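Local coordinates for protein exocyst complex component EXO70 (Saccharomyces cerevisiae, PDB 2B1E) that works in the secretory pathway as a subunit of the exocyst, the complex that tethers secretory vesicles to sites of exocytosis, and takes part in exocyst assembly, at residues A[98-103]-A[152-157]. Residues are numbered along the deposited sequence; the frame is centred on the assembly and turned at random.
Sequences KPFDPQ and LKCMAF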
loop_
_atom_site.group_PDB
_atom_site.type_symbol
_atom_site.label_atom_id
_atom_site.label_comp_id
_atom_site.label_asym_id
_atom_site.label_seq_id
_atom_site.Cartn_x
_atom_site.Cartn_y
_atom_site.Cartn_z
ATOM N N LYS A 98 17.483 -26.766 20.192
ATOM C CA LYS A 98 16.331 -26.458 21.040
ATOM C C LYS A 98 15.552 -25.234 20.569
ATOM O O LYS A 98 16.096 -24.357 19.892
ATOM C CB LYS A 98 16.773 -26.227 22.492
ATOM C CG LYS A 98 17.763 -27.245 23.032
ATOM C CD LYS A 98 17.250 -28.677 22.931
ATOM C CE LYS A 98 18.279 -29.653 23.508
ATOM N NZ LYS A 98 17.874 -31.092 23.380
ATOM N N PRO A 99 14.259 -25.162 20.921
ATOM C CA PRO A 99 13.438 -24.020 20.521
ATOM C C PRO A 99 14.112 -22.739 21.000
ATOM O O PRO A 99 14.736 -22.713 22.062
ATOM C CB PRO A 99 12.116 -24.281 21.235
ATOM C CG PRO A 99 12.050 -25.780 21.278
ATOM C CD PRO A 99 13.460 -26.149 21.669
ATOM N N PHE A 100 13.992 -21.676 20.220
ATOM C CA PHE A 100 14.618 -20.421 20.591
ATOM C C PHE A 100 13.807 -19.263 20.052
ATOM O O PHE A 100 13.046 -19.426 19.104
ATOM C CB PHE A 100 16.042 -20.368 20.033
ATOM C CG PHE A 100 16.101 -20.293 18.535
ATOM C CD1 PHE A 100 15.881 -19.081 17.875
ATOM C CD2 PHE A 100 16.340 -21.432 17.782
ATOM C CE1 PHE A 100 15.898 -19.012 16.489
ATOM C CE2 PHE A 100 16.359 -21.373 16.390
ATOM C CZ PHE A 100 16.138 -20.163 15.743
ATOM N N ASP A 101 13.969 -18.096 20.665
ATOM C CA ASP A 101 13.259 -16.906 20.225
ATOM C C ASP A 101 14.036 -16.325 19.047
ATOM O O ASP A 101 15.153 -15.838 19.209
ATOM C CB ASP A 101 13.178 -15.882 21.361
ATOM C CG ASP A 101 12.368 -14.664 20.979
ATOM O OD1 ASP A 101 12.605 -14.121 19.882
ATOM O OD2 ASP A 101 11.497 -14.247 21.771
ATOM N N PRO A 102 13.453 -16.378 17.840
ATOM C CA PRO A 102 14.084 -15.865 16.616
ATOM C C PRO A 102 14.425 -14.375 16.694
ATOM O O PRO A 102 15.430 -13.929 16.139
ATOM C CB PRO A 102 13.034 -16.145 15.539
ATOM C CG PRO A 102 12.230 -17.289 16.112
ATOM C CD PRO A 102 12.104 -16.892 17.552
ATOM N N GLN A 103 13.578 -13.615 17.382
ATOM C CA GLN A 103 13.768 -12.172 17.531
ATOM C C GLN A 103 15.169 -11.814 18.008
ATOM O O GLN A 103 15.687 -10.751 17.668
ATOM C CB GLN A 103 12.733 -11.600 18.502
ATOM C CG GLN A 103 12.762 -10.088 18.611
ATOM C CD GLN A 103 12.661 -9.411 17.257
ATOM O OE1 GLN A 103 13.664 -8.980 16.687
ATOM N NE2 GLN A 103 11.450 -9.326 16.729
ATOM N N LEU A 152 7.610 -24.619 15.186
ATOM C CA LEU A 152 6.401 -24.027 15.738
ATOM C C LEU A 152 6.675 -23.425 17.121
ATOM O O LEU A 152 6.110 -22.388 17.477
ATOM C CB LEU A 152 5.291 -25.071 15.812
ATOM C CG LEU A 152 4.696 -25.449 14.449
ATOM C CD1 LEU A 152 3.729 -26.611 14.614
ATOM C CD2 LEU A 152 3.985 -24.235 13.838
ATOM N N LYS A 153 7.553 -24.073 17.887
ATOM C CA LYS A 153 7.912 -23.594 19.221
ATOM C C LYS A 153 8.723 -22.305 19.119
ATOM O O LYS A 153 8.642 -21.438 19.986
ATOM C CB LYS A 153 8.723 -24.656 19.968
ATOM C CG LYS A 153 7.904 -25.844 20.465
ATOM C CD LYS A 153 8.813 -26.951 20.983
ATOM C CE LYS A 153 8.018 -28.099 21.588
ATOM N NZ LYS A 153 7.356 -27.702 22.857
ATOM N N CYS A 154 9.514 -22.186 18.058
ATOM C CA CYS A 154 10.316 -20.986 17.852
ATOM C C CYS A 154 9.398 -19.834 17.477
ATOM O O CYS A 154 9.490 -18.742 18.037
ATOM C CB CYS A 154 11.331 -21.204 16.733
ATOM S SG CYS A 154 12.598 -22.418 17.116
ATOM N N MET A 155 8.507 -20.088 16.527
ATOM C CA MET A 155 7.574 -19.066 16.080
ATOM C C MET A 155 6.617 -18.675 17.203
ATOM O O MET A 155 5.985 -17.613 17.154
ATOM C CB MET A 155 6.783 -19.568 14.869
ATOM C CG MET A 155 7.640 -19.867 13.638
ATOM S SD MET A 155 8.527 -18.432 12.987
ATOM C CE MET A 155 7.154 -17.412 12.494
ATOM N N ALA A 156 6.508 -19.536 18.210
ATOM C CA ALA A 156 5.631 -19.275 19.344
ATOM C C ALA A 156 6.084 -18.028 20.100
ATOM O O ALA A 156 5.276 -17.339 20.715
ATOM C CB ALA A 156 5.621 -20.478 20.279
ATOM N N PHE A 157 7.383 -17.746 20.049
ATOM C CA PHE A 157 7.955 -16.586 20.723
ATOM C C PHE A 157 7.537 -15.266 20.074
ATOM O O PHE A 157 7.542 -14.219 20.724
ATOM C CB PHE A 157 9.484 -16.686 20.725
ATOM C CG PHE A 157 10.028 -17.674 21.712
ATOM C CD1 PHE A 157 10.063 -17.371 23.068
ATOM C CD2 PHE A 157 10.502 -18.913 21.291
ATOM C CE1 PHE A 157 10.562 -18.289 23.991
ATOM C CE2 PHE A 157 11.003 -19.837 22.206
ATOM C CZ PHE A 157 11.032 -19.526 23.556
#
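Cys154 meets Phe100 through both backbone and ring. Its SG accepts a nearly straight hydrogen bond from Phe100 N (3.5 Å, 164° at the hydrogen). The same sulfur lies over one face of the Phe100 ring, displaced toward the rim, in a sulfur-aromatic contact 4.2 Å from the centroid. A chi1 of 67° sets the Phe100 ring between its own backbone N and carbonyl carbon, which brings the CD2-CE2 side of the ring face over the sulfur. The peptide closes in as well: Phe100 O receives a CA-H...O contact from Cys154 CA at 3.4 Å. The next residue, Asp101, lays its CB over one face of the Phe157 ring, offset toward the rim, as a CH-pi contact 4.0 Å from the centroid. Its OD2 comes to 3.3 Å from Phe157 CB, the carboxylate plane turned well away from that of the ring. At the other end, Pro99 and Lys153 run alongside each other, with Pro99 CG pressed tightly against Lys153 CD at 3.5 Å. An extended linker is thus laid across the C-terminal end of helix 136-155 within the all-helical rod of Exo70, on its way into helix 102-108. Asp101 is the N-cap of that helix, though its bond from Gln103 N is weak and the position of OD1 uncertain. An alanine here would keep the CB over the ring but would probably leave a gap beside Phe157 CB and cost the weak cap. The Pro102 ring packs against the Cys154 carbonyl, CD meeting O, as the chain turns into helix 102-108. Farther out, Phe112 stacks edge-to-face with Phe100, and helix 180-201 lies behind the contact, Phe190 touching Cys154. Gln103 NE2 hydrogen-bonds to Ser182 OG of that same helix.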